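Local coordinates for SM80.1 Vicilin (Solanum melongena, PDB 5VF5), which probably serves as a 7S seed storage globulin, a two-cupin vicilin that stocks amino acids for the germinating seedling, and binds a copper(II) ion, at residues A[259-263]-A[264-268]; A[162-165]-A[166-170]; A[176-179]-A[180-184]; A[84-88]-A[89-93]; A[145-148]-A[149-153]. All blocks are in the same frame, centred on the assembly; numbering follows the deposited sequence. Where two conformers were deposited one is given.

Contact 1: residues A[259-263]-A[264-268]; sequences YYNSR and STRVV. With ACT (acetate ion), chain C.
Asn261 and Arg266 meet over an acetate ion, probably from the crystallisation liquor, that joins the end of one strand to the start of the next. One carboxylate oxygen takes two bonds from residues 259-263: Tyr259 OH lies 2.7 Å from ACT OXT, and Asn261 ND2 donates to ACT OXT at 3.0 Å and a nearly straight 170°. The other oxygen accepts from the arginine, Arg266 NH1 donating to ACT O at 2.9 Å. OXT approaches the Tyr259 ring at its edge, near the ring plane. A chi1 of -57° brings Arg266 CG to 3.4 Å from Asn261 ND2, and bends at chi2 and chi3 then turn the guanidinium toward the acetate and Ser264 OG; the Asn261 and Arg266 side chains cross at about a right angle, their flat groups turned 32° apart. On the other edge of the guanidinium, NE and NH2 both reach Ser264 OG, NE at 3.1 Å, with that oxygen in the guanidinium plane. Ser264 OG also bonds Ile344 O, so the serine relays the arginine to the neighbouring strand. A salt bridge from Arg266 to Glu229 and a hydrogen bond from Lys351 to the acetate put further charges around the anion, and Asn261 OD1 is held by Lys351 and Asn349. Water closes the turn: one molecule connects Asn261 ND2 with Ser264 O, and another lies 2.8 Å from both Arg263 O and Thr265 OG1. No direct hydrogen bond joins residues 259-263 to 264-268, consistent with a connection between two sheets of a cupin barrel, whose polar side chains hold an acetate in this crystal.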
# COMPACT_ATOMS: atom_id res chain seq x y z
N TYR A 259 11.70 -16.69 0.77
CA TYR A 259 12.09 -16.04 2.02
C TYR A 259 10.88 -15.96 2.92
O TYR A 259 9.74 -16.29 2.53
CB TYR A 259 12.59 -14.62 1.73
CG TYR A 259 11.48 -13.67 1.30
CD1 TYR A 259 11.09 -13.57 -0.05
CD2 TYR A 259 10.79 -12.90 2.22
CE1 TYR A 259 10.06 -12.72 -0.45
CE2 TYR A 259 9.74 -12.06 1.83
CZ TYR A 259 9.37 -11.98 0.50
OH TYR A 259 8.38 -11.11 0.09
N TYR A 260 11.09 -15.55 4.16
CA TYR A 260 9.98 -15.17 5.03
C TYR A 260 10.33 -13.93 5.84
O TYR A 260 11.51 -13.61 6.05
CB TYR A 260 9.51 -16.34 5.95
CG TYR A 260 10.52 -16.75 7.01
CD1 TYR A 260 11.51 -17.71 6.77
CD2 TYR A 260 10.51 -16.16 8.26
CE1 TYR A 260 12.42 -18.07 7.76
CE2 TYR A 260 11.41 -16.54 9.24
CZ TYR A 260 12.38 -17.49 8.98
OH TYR A 260 13.31 -17.87 9.91
N ASN A 261 9.30 -13.22 6.28
CA ASN A 261 9.43 -12.11 7.21
C ASN A 261 9.28 -12.63 8.63
O ASN A 261 8.37 -13.37 8.94
CB ASN A 261 8.37 -11.07 6.92
CG ASN A 261 8.64 -10.33 5.65
OD1 ASN A 261 9.68 -9.64 5.57
ND2 ASN A 261 7.75 -10.44 4.67
N SER A 262 10.18 -12.21 9.51
CA SER A 262 10.20 -12.72 10.86
C SER A 262 8.97 -12.40 11.68
O SER A 262 8.50 -13.23 12.43
CB SER A 262 11.48 -12.27 11.58
OG SER A 262 11.49 -10.88 11.81
N ARG A 263 8.48 -11.16 11.58
CA ARG A 263 7.32 -10.74 12.38
C ARG A 263 6.27 -9.91 11.69
O ARG A 263 5.15 -9.83 12.19
CB ARG A 263 7.73 -10.06 13.65
CG ARG A 263 8.49 -8.83 13.49
CD ARG A 263 8.59 -8.13 14.88
NE ARG A 263 7.42 -7.36 15.29
CZ ARG A 263 6.54 -7.61 16.27
NH1 ARG A 263 6.55 -8.75 16.98
NH2 ARG A 263 5.58 -6.72 16.52
N SER A 264 6.59 -9.34 10.52
CA SER A 264 5.73 -8.40 9.88
C SER A 264 4.86 -9.06 8.83
O SER A 264 5.35 -9.76 7.98
CB SER A 264 6.55 -7.27 9.27
OG SER A 264 5.75 -6.31 8.56
N THR A 265 3.56 -8.83 8.94
CA THR A 265 2.63 -9.21 7.88
C THR A 265 2.68 -8.14 6.79
O THR A 265 2.76 -6.93 7.09
CB THR A 265 1.19 -9.27 8.45
OG1 THR A 265 1.11 -10.33 9.40
CG2 THR A 265 0.15 -9.50 7.38
N ARG A 266 2.69 -8.58 5.54
CA ARG A 266 2.80 -7.68 4.39
C ARG A 266 1.56 -7.65 3.57
O ARG A 266 0.97 -8.68 3.31
CB ARG A 266 4.02 -8.05 3.54
CG ARG A 266 5.34 -8.05 4.34
CD ARG A 266 5.94 -6.62 4.33
NE ARG A 266 6.51 -6.23 5.57
CZ ARG A 266 7.63 -5.60 5.71
NH1 ARG A 266 8.43 -5.39 4.65
NH2 ARG A 266 7.94 -5.18 6.90
N VAL A 267 1.13 -6.44 3.20
CA VAL A 267 0.01 -6.27 2.30
C VAL A 267 0.57 -5.72 1.00
O VAL A 267 0.95 -4.54 0.94
CB VAL A 267 -1.07 -5.33 2.88
CG1 VAL A 267 -2.25 -5.27 1.94
CG2 VAL A 267 -1.55 -5.80 4.26
N VAL A 268 0.71 -6.62 0.03
CA VAL A 268 1.48 -6.39 -1.20
C VAL A 268 0.55 -6.03 -2.33
O VAL A 268 -0.37 -6.80 -2.59
CB VAL A 268 2.27 -7.67 -1.55
CG1 VAL A 268 2.97 -7.55 -2.90
CG2 VAL A 268 3.24 -7.96 -0.40
C ACT C . 7.89 -8.02 1.56
O ACT C . 8.37 -7.09 2.28
OXT ACT C . 7.94 -9.21 1.95
CH3 ACT C . 7.27 -7.77 0.21
O HOH W 1 5.23 -11.50 5.87
O HOH W 2 2.40 -9.61 11.77

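Contact 2: residues A[162-165]-A[166-170]; sequences FNTQ and RDRIE
Gln165, Ile169 and Thr164 carry this helix start, where residues 162-165 turn out of one helix and into the next. Gln165 occupies the N-cap position before helix 166-172. Its carbonyl begins the backbone bonding of that helix: Ile169 N donates to Gln165 O at 3.1 Å and 168°, while Arg168 N makes only a weak bond to the same oxygen. The Gln165 side chain starts out with CG opposite the backbone N and then bends at chi2 (-88°), which folds its amide back over the first turn until CD is 3.3 Å from Asp167 N. Ile169 works from two sides. Its CD1 sits over one face of the Phe162 ring, 3.9 Å from the centroid and 22° off the ring normal, a CH-pi contact displaced toward the rim. Its CB meets the Thr164 methyl, CG2, at 4.0 Å. That methyl also lies against the start of the Arg168 chain, CB being 3.9 Å from Thr164 CG2, and the two side chains cross at about a right angle. The other Thr164 branch points back: OG1 donates to Phe162 O at 3.0 Å from well above the carbonyl plane. Arg166 reaches away to a salt bridge with Glu159 on helix 155-162, and Ile169 touches Leu158 there. The methyl and hydroxyl of Thr164 thus do different work, one packing on the new helix and one tying the loop to the old. This chemistry is consistent with backbone bonding marking the start of helix 166-172 and the Phe162-Ile169 and Thr164 packing holding it against helix 155-162.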
# COMPACT_ATOMS: atom_id res chain seq x y z
N PHE A 162 -22.18 30.32 11.28
CA PHE A 162 -21.60 31.16 10.24
C PHE A 162 -21.95 32.64 10.31
O PHE A 162 -21.43 33.42 9.53
CB PHE A 162 -21.92 30.58 8.86
CG PHE A 162 -21.14 29.33 8.54
CD1 PHE A 162 -19.86 29.42 8.02
CD2 PHE A 162 -21.67 28.10 8.72
CE1 PHE A 162 -19.14 28.28 7.70
CE2 PHE A 162 -20.94 26.96 8.43
CZ PHE A 162 -19.69 27.04 7.90
N ASN A 163 -22.85 33.03 11.21
CA ASN A 163 -23.29 34.43 11.29
C ASN A 163 -23.79 34.91 9.91
O ASN A 163 -23.49 36.03 9.52
CB ASN A 163 -22.17 35.36 11.83
CG ASN A 163 -22.69 36.72 12.21
OD1 ASN A 163 -23.87 36.89 12.56
ND2 ASN A 163 -21.84 37.72 12.10
N THR A 164 -24.54 34.06 9.22
CA THR A 164 -24.95 34.25 7.81
C THR A 164 -26.42 33.85 7.73
O THR A 164 -26.79 32.82 8.27
CB THR A 164 -24.12 33.35 6.84
OG1 THR A 164 -22.72 33.74 6.88
CG2 THR A 164 -24.58 33.43 5.38
N GLN A 165 -27.24 34.61 7.04
CA GLN A 165 -28.67 34.29 6.95
C GLN A 165 -28.90 32.87 6.44
O GLN A 165 -28.19 32.41 5.52
CB GLN A 165 -29.36 35.32 6.05
CG GLN A 165 -30.87 35.29 6.16
CD GLN A 165 -31.55 34.29 5.22
OE1 GLN A 165 -31.11 34.08 4.08
NE2 GLN A 165 -32.62 33.66 5.70
N ARG A 166 -29.89 32.17 7.00
CA ARG A 166 -30.00 30.72 6.81
C ARG A 166 -30.16 30.35 5.36
O ARG A 166 -29.57 29.42 4.90
CB ARG A 166 -31.10 30.04 7.66
CG ARG A 166 -32.49 30.54 7.38
CD ARG A 166 -33.43 29.98 8.45
NE ARG A 166 -33.06 30.47 9.77
CZ ARG A 166 -33.50 29.98 10.93
NH1 ARG A 166 -34.33 28.95 10.98
NH2 ARG A 166 -33.07 30.52 12.08
N ASP A 167 -30.96 31.10 4.61
CA ASP A 167 -31.13 30.77 3.20
C ASP A 167 -29.82 30.87 2.39
O ASP A 167 -29.59 30.05 1.52
CB ASP A 167 -32.30 31.55 2.58
CG ASP A 167 -33.64 31.24 3.26
OD1 ASP A 167 -33.87 30.12 3.78
OD2 ASP A 167 -34.47 32.13 3.26
N ARG A 168 -28.94 31.82 2.73
CA ARG A 168 -27.70 31.98 2.03
C ARG A 168 -26.68 30.85 2.34
O ARG A 168 -25.99 30.34 1.46
CB ARG A 168 -27.09 33.29 2.42
CG ARG A 168 -25.87 33.61 1.62
CD ARG A 168 -25.45 35.04 1.78
NE ARG A 168 -24.39 35.29 0.79
CZ ARG A 168 -23.55 36.32 0.82
NH1 ARG A 168 -23.60 37.22 1.79
NH2 ARG A 168 -22.63 36.42 -0.14
N ILE A 169 -26.57 30.50 3.62
CA ILE A 169 -25.70 29.42 4.02
C ILE A 169 -26.24 28.06 3.50
O ILE A 169 -25.46 27.22 2.94
CB ILE A 169 -25.36 29.51 5.54
CG1 ILE A 169 -24.19 28.62 5.89
CG2 ILE A 169 -26.54 29.15 6.41
CD1 ILE A 169 -22.85 29.06 5.32
N GLU A 170 -27.55 27.84 3.54
CA GLU A 170 -28.10 26.59 3.02
C GLU A 170 -27.85 26.50 1.50
O GLU A 170 -27.47 25.43 1.01
CB GLU A 170 -29.58 26.44 3.38
CG GLU A 170 -29.75 26.14 4.86
CD GLU A 170 -31.08 25.54 5.23
OE1 GLU A 170 -31.09 24.38 5.73
OE2 GLU A 170 -32.13 26.21 5.07

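Contact 3: residues A[176-179]-A[180-184]; sequences QKQG and AIIKA
Ile182 lays its CG2 methyl against the bend, 3.3 Å from Gly179 O and 3.8 Å from Gln178 CB. Its chi1 of 65° places CG1 between the backbone N and the carbonyl carbon, which sends CD1 toward the glutamine amides, 4.0 Å from Gln178 NE2. The Gln178 and Ile182 side chains cross at about a right angle. Gln176 and Gln178 are clamped together: Gln176 OE1 accepts from Gln178 N at 3.0 Å and from Gln178 NE2 at 2.9 Å. The second donor lies in the carbonyl plane on a lone pair of OE1, the first is tilted from that plane, and together they fix the rotation of the Gln176 amide. Gly179 has a positive phi, 100°, a conformation to which glycine is well suited, and there the chain swings toward strand 181-183. A single water spans the inside of the bend, giving hydrogen bonds to Gln178 O at 2.8 Å and to Ile181 O at 2.7 Å; Ile181 O also has a weak bond from Ser26. Backbone bonds of Ala180 with Leu63 and of Ile182 with Phe61 continue the run, as expected of a loop delivering an edge strand, antiparallel to strand 60-65, to a cupin barrel sheet.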
# COMPACT_ATOMS: atom_id res chain seq x y z
N GLN A 176 -22.75 22.44 -5.07
CA GLN A 176 -21.89 21.40 -5.64
C GLN A 176 -22.66 20.13 -5.92
O GLN A 176 -23.20 19.52 -4.99
CB GLN A 176 -20.72 21.10 -4.67
CG GLN A 176 -19.71 20.08 -5.20
CD GLN A 176 -19.06 20.52 -6.48
OE1 GLN A 176 -19.57 20.25 -7.57
NE2 GLN A 176 -17.97 21.27 -6.36
N LYS A 177 -22.65 19.76 -7.19
CA LYS A 177 -23.36 18.59 -7.68
C LYS A 177 -22.49 17.65 -8.54
O LYS A 177 -22.96 16.61 -8.95
CB LYS A 177 -24.56 19.02 -8.53
CG LYS A 177 -25.54 19.95 -7.81
CD LYS A 177 -26.70 20.37 -8.70
CE LYS A 177 -27.70 21.21 -7.92
NZ LYS A 177 -27.11 22.42 -7.28
N GLN A 178 -21.24 18.01 -8.76
CA GLN A 178 -20.38 17.39 -9.76
C GLN A 178 -19.61 16.17 -9.23
O GLN A 178 -19.02 15.47 -10.02
CB GLN A 178 -19.38 18.42 -10.30
CG GLN A 178 -20.00 19.70 -10.84
CD GLN A 178 -18.95 20.78 -11.05
OE1 GLN A 178 -18.54 20.98 -12.18
NE2 GLN A 178 -18.46 21.46 -9.93
N GLY A 179 -19.59 15.95 -7.92
CA GLY A 179 -18.94 14.81 -7.32
C GLY A 179 -17.57 15.11 -6.75
O GLY A 179 -17.15 16.27 -6.70
N ALA A 180 -16.90 14.06 -6.26
CA ALA A 180 -15.77 14.26 -5.35
C ALA A 180 -14.44 14.53 -6.04
O ALA A 180 -13.50 14.99 -5.40
CB ALA A 180 -15.61 13.03 -4.46
N ILE A 181 -14.30 14.15 -7.31
CA ILE A 181 -13.10 14.40 -8.09
C ILE A 181 -13.53 14.98 -9.43
O ILE A 181 -14.27 14.32 -10.21
CB ILE A 181 -12.22 13.15 -8.32
CG1 ILE A 181 -11.98 12.38 -6.99
CG2 ILE A 181 -10.91 13.56 -8.97
CD1 ILE A 181 -11.26 11.05 -7.17
N ILE A 182 -13.12 16.21 -9.68
CA ILE A 182 -13.68 17.03 -10.75
C ILE A 182 -12.57 17.67 -11.57
O ILE A 182 -11.36 17.63 -11.20
CB ILE A 182 -14.65 18.09 -10.17
CG1 ILE A 182 -13.92 19.10 -9.29
CG2 ILE A 182 -15.83 17.45 -9.48
CD1 ILE A 182 -14.78 20.28 -8.85
N LYS A 183 -12.96 18.33 -12.65
CA LYS A 183 -11.99 19.05 -13.46
C LYS A 183 -11.38 20.21 -12.69
O LYS A 183 -12.08 20.92 -12.03
CB LYS A 183 -12.68 19.57 -14.73
CG LYS A 183 -11.76 20.25 -15.70
CD LYS A 183 -12.57 20.62 -16.92
CE LYS A 183 -11.78 20.61 -18.23
NZ LYS A 183 -12.62 20.36 -19.36
N ALA A 184 -10.12 20.55 -12.99
CA ALA A 184 -9.51 21.80 -12.51
C ALA A 184 -8.90 22.62 -13.67
O ALA A 184 -8.30 22.05 -14.57
CB ALA A 184 -8.42 21.47 -11.50
O HOH W 3 -16.89 13.72 -9.85

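Contact 4: residues A[84-88]-A[89-93]; sequences IAEQD and EKNSF
Ile84 and Asn91 form an antiparallel hydrogen-bonded pair: Ile84 N donates to Asn91 O at 2.8 Å, and Asn91 N returns a bond to Ile84 O at 3.0 Å, both nearly straight. Nearer the turn, Glu86 N donates to Glu89 O at 2.9 Å and 162°. Between these lies the non-hydrogen-bonded pair of Ala85 and Lys90. The Asn91 amide is engaged twice through ND2, which donates to Glu89 OE2 at 2.8 Å, from above the carboxylate plane, and to a water at 2.7 Å. That water in turn donates to Glu86 OE1 and, at a longer 3.2 Å, to Ile84 O, so one molecule joins a backbone carbonyl, an amide and a carboxylate. Glu86 OE1 and Glu89 OE1 are like charges 4.4 Å apart, a pairing probably eased by the salt bridge of Glu86 OE2 to Arg206. Ile84 CD1 approaches the edge of the Phe93 ring, 4.0 Å from CE2, the apolar part of a face that also carries Asn91. Together the register and reciprocal bonds define a beta hairpin, in which strand 79-85 turns into strand 90-96, the outermost strand of its sheet in this cupin domain.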
# COMPACT_ATOMS: atom_id res chain seq x y z
N ILE A 84 -2.83 20.07 2.86
CA ILE A 84 -3.27 19.61 4.17
C ILE A 84 -3.62 20.84 5.01
O ILE A 84 -2.77 21.71 5.25
CB ILE A 84 -2.17 18.80 4.86
CG1 ILE A 84 -1.63 17.74 3.93
CG2 ILE A 84 -2.69 18.23 6.17
CD1 ILE A 84 -0.40 17.01 4.42
N ALA A 85 -4.84 20.91 5.48
CA ALA A 85 -5.38 22.01 6.27
C ALA A 85 -5.64 21.53 7.70
O ALA A 85 -6.47 20.68 7.93
CB ALA A 85 -6.63 22.57 5.66
N GLU A 86 -4.90 22.01 8.65
CA GLU A 86 -5.16 21.73 10.04
C GLU A 86 -5.77 22.98 10.65
O GLU A 86 -6.02 23.97 9.95
CB GLU A 86 -3.88 21.24 10.74
CG GLU A 86 -3.81 19.69 10.58
CD GLU A 86 -2.46 19.04 10.53
OE1 GLU A 86 -1.45 19.67 10.12
OE2 GLU A 86 -2.42 17.82 10.88
N GLN A 87 -6.12 22.94 11.91
CA GLN A 87 -6.71 24.10 12.59
C GLN A 87 -5.77 25.30 12.57
O GLN A 87 -6.22 26.44 12.49
CB GLN A 87 -7.03 23.70 14.02
CG GLN A 87 -7.58 24.78 14.95
CD GLN A 87 -8.91 25.37 14.50
OE1 GLN A 87 -9.65 24.77 13.71
NE2 GLN A 87 -9.23 26.55 15.05
N ASP A 88 -4.49 25.04 12.69
CA ASP A 88 -3.50 26.10 12.89
C ASP A 88 -2.28 26.06 11.95
O ASP A 88 -1.26 26.69 12.24
CB ASP A 88 -3.03 26.04 14.34
CG ASP A 88 -2.43 24.70 14.70
OD1 ASP A 88 -2.56 23.72 13.91
OD2 ASP A 88 -1.82 24.61 15.79
N GLU A 89 -2.40 25.34 10.83
CA GLU A 89 -1.25 25.13 9.93
C GLU A 89 -1.75 24.66 8.56
O GLU A 89 -2.79 23.96 8.46
CB GLU A 89 -0.33 24.07 10.54
CG GLU A 89 1.09 24.03 9.99
CD GLU A 89 1.84 22.85 10.57
OE1 GLU A 89 1.51 22.44 11.71
OE2 GLU A 89 2.74 22.30 9.92
N LYS A 90 -1.01 25.06 7.53
CA LYS A 90 -1.23 24.63 6.17
C LYS A 90 0.06 24.01 5.66
O LYS A 90 1.12 24.55 5.88
CB LYS A 90 -1.58 25.85 5.30
CG LYS A 90 -1.89 25.50 3.88
CD LYS A 90 -2.30 26.72 3.06
CE LYS A 90 -2.81 26.32 1.67
NZ LYS A 90 -1.80 25.66 0.78
N ASN A 91 -0.04 22.88 4.98
CA ASN A 91 1.09 22.31 4.29
C ASN A 91 0.67 21.89 2.92
O ASN A 91 -0.35 21.30 2.78
CB ASN A 91 1.63 21.13 5.06
CG ASN A 91 2.36 21.54 6.31
OD1 ASN A 91 3.51 21.96 6.23
ND2 ASN A 91 1.70 21.42 7.48
N SER A 92 1.50 22.10 1.92
CA SER A 92 1.27 21.53 0.61
C SER A 92 2.53 20.94 0.03
O SER A 92 3.64 21.50 0.21
CB SER A 92 0.64 22.48 -0.37
OG SER A 92 1.43 23.58 -0.62
N PHE A 93 2.41 19.78 -0.58
CA PHE A 93 3.55 19.06 -1.10
C PHE A 93 3.30 18.60 -2.50
O PHE A 93 2.23 18.08 -2.79
CB PHE A 93 3.85 17.85 -0.22
CG PHE A 93 4.06 18.15 1.23
CD1 PHE A 93 5.16 18.90 1.65
CD2 PHE A 93 3.19 17.68 2.19
CE1 PHE A 93 5.34 19.17 2.99
CE2 PHE A 93 3.37 17.94 3.51
CZ PHE A 93 4.46 18.70 3.92
O HOH W 4 -0.95 20.83 7.67

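Contact 5: residues A[145-148]-A[149-153]; sequences NPES and FYRAF
Ser148 OG lies at the edge of the Tyr150 ring, in its plane, 3.3 Å from Tyr150 CD2. A chi1 of 174° sets OG opposite the Ser148 backbone N and brings it forward over the next residues, where Tyr150 N donates to Ser148 OG at 3.2 Å and 155°. A side-chain oxygen accepting from the N-H two residues on makes an ST turn. The serine main chain adds a second tie: Arg151 N donates to Ser148 O at 3.1 Å. The side-chain oxygen has a further partner in Ser140 O, so this buried hydroxyl accepts from Tyr150 N and also bonds Ser140 O. Phe149 and Tyr150 diverge in their first torsions, Phe149 CG lying between its backbone N and carbonyl carbon (chi1 61°), Tyr150 CG beside its N; even so, Phe149 CE1 comes over a face of the Tyr150 ring, 4.0 Å above its plane and toward the rim. Arg151 begins alongside the serine carbonyl, its CB 3.5 Å from Ser148 O, although two conformers of this arginine were modelled and the course of its outer chain is therefore less certain. The bonds of Ala152 N to Phe149 O and Phe153 N to Tyr150 O continue the 3-10 segment 149-152. This segment lies between strand 120-128 and helix 155-162: Tyr150 stacks on Phe173 just beyond helix 166-172, Arg151 NH1 bonds Phe173 O in the conformer described, and Phe149 pairs by backbone with Phe139, tying the loop to the chain on both sides of the helical pair.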
# COMPACT_ATOMS: atom_id res chain seq x y z
N ASN A 145 -23.66 16.68 -4.03
CA ASN A 145 -22.85 15.57 -4.50
C ASN A 145 -21.38 16.00 -4.70
O ASN A 145 -21.12 16.84 -5.58
CB ASN A 145 -23.42 15.05 -5.80
CG ASN A 145 -22.68 13.87 -6.30
OD1 ASN A 145 -22.33 12.98 -5.52
ND2 ASN A 145 -22.38 13.85 -7.60
N PRO A 146 -20.42 15.47 -3.89
CA PRO A 146 -20.65 14.62 -2.74
C PRO A 146 -21.42 15.36 -1.65
O PRO A 146 -21.38 16.59 -1.60
CB PRO A 146 -19.23 14.27 -2.28
CG PRO A 146 -18.48 15.50 -2.58
CD PRO A 146 -19.09 16.11 -3.83
N GLU A 147 -22.14 14.63 -0.80
CA GLU A 147 -22.85 15.25 0.30
C GLU A 147 -21.85 15.82 1.26
O GLU A 147 -20.95 15.11 1.71
CB GLU A 147 -23.75 14.23 1.01
CG GLU A 147 -24.64 14.81 2.07
CD GLU A 147 -25.48 13.71 2.67
OE1 GLU A 147 -26.23 13.04 1.92
OE2 GLU A 147 -25.35 13.52 3.88
N SER A 148 -21.98 17.12 1.56
CA SER A 148 -21.18 17.74 2.60
C SER A 148 -21.76 17.41 3.95
O SER A 148 -22.97 17.50 4.15
CB SER A 148 -21.16 19.26 2.44
OG SER A 148 -20.48 19.88 3.53
N PHE A 149 -20.90 17.10 4.90
CA PHE A 149 -21.39 16.87 6.27
C PHE A 149 -22.02 18.10 6.91
O PHE A 149 -22.72 17.98 7.90
CB PHE A 149 -20.36 16.20 7.19
CG PHE A 149 -19.09 17.00 7.40
CD1 PHE A 149 -19.08 18.24 8.02
CD2 PHE A 149 -17.89 16.46 7.03
CE1 PHE A 149 -17.90 18.92 8.25
CE2 PHE A 149 -16.70 17.13 7.27
CZ PHE A 149 -16.71 18.37 7.88
N TYR A 150 -21.76 19.29 6.37
CA TYR A 150 -22.43 20.47 6.90
C TYR A 150 -23.96 20.37 6.77
O TYR A 150 -24.67 20.97 7.56
CB TYR A 150 -21.94 21.74 6.29
CG TYR A 150 -20.53 22.21 6.71
CD1 TYR A 150 -20.34 22.94 7.84
CD2 TYR A 150 -19.43 21.90 5.95
CE1 TYR A 150 -19.11 23.44 8.18
CE2 TYR A 150 -18.18 22.38 6.30
CZ TYR A 150 -18.04 23.11 7.43
OH TYR A 150 -16.78 23.59 7.71
N ARG A 151 -24.44 19.60 5.81
CA ARG A 151 -25.89 19.44 5.64
C ARG A 151 -26.56 18.63 6.74
O ARG A 151 -27.80 18.61 6.86
CB ARG A 151 -26.16 18.82 4.28
CG ARG A 151 -25.81 19.78 3.16
CD ARG A 151 -25.78 19.05 1.84
NE ARG A 151 -27.02 18.37 1.49
CZ ARG A 151 -27.87 18.83 0.59
NH1 ARG A 151 -27.59 19.97 -0.01
NH2 ARG A 151 -29.00 18.16 0.31
N ALA A 152 -25.75 18.00 7.59
CA ALA A 152 -26.28 17.31 8.77
C ALA A 152 -26.70 18.24 9.90
O ALA A 152 -27.33 17.82 10.87
CB ALA A 152 -25.23 16.32 9.27
N PHE A 153 -26.29 19.50 9.81
CA PHE A 153 -26.67 20.49 10.82
C PHE A 153 -27.93 21.24 10.45
O PHE A 153 -28.16 21.59 9.28
CB PHE A 153 -25.52 21.47 11.09
CG PHE A 153 -24.27 20.76 11.61
CD1 PHE A 153 -24.27 20.20 12.86
CD2 PHE A 153 -23.12 20.69 10.86
CE1 PHE A 153 -23.15 19.55 13.37
CE2 PHE A 153 -22.01 20.04 11.34
CZ PHE A 153 -22.02 19.49 12.60

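How the contacts relate
Contacts 2, 3 and 5 form one connected neighbourhood, whereas contact 1 lies across the centre of the chain, 39 to 53 Å from them between centres. Contact 5 bridges the other two. Asn145 O is 2.9 Å from Gly179 N and Asn145 N is 3.0 Å from Gln176 O, probable hydrogen bonds to contact 3. On contact 2, Phe162 CZ packs 3.7 Å from Tyr150 CE1. Contacts 3 and 4 reach the same sheet, centres 22 Å apart, without touching. Neither metal is bound by these segments: the Thr265 side chain of contact 1 is about 10 Å from copper, and the Ile181 side chain of contact 3 about 7 Å from sodium.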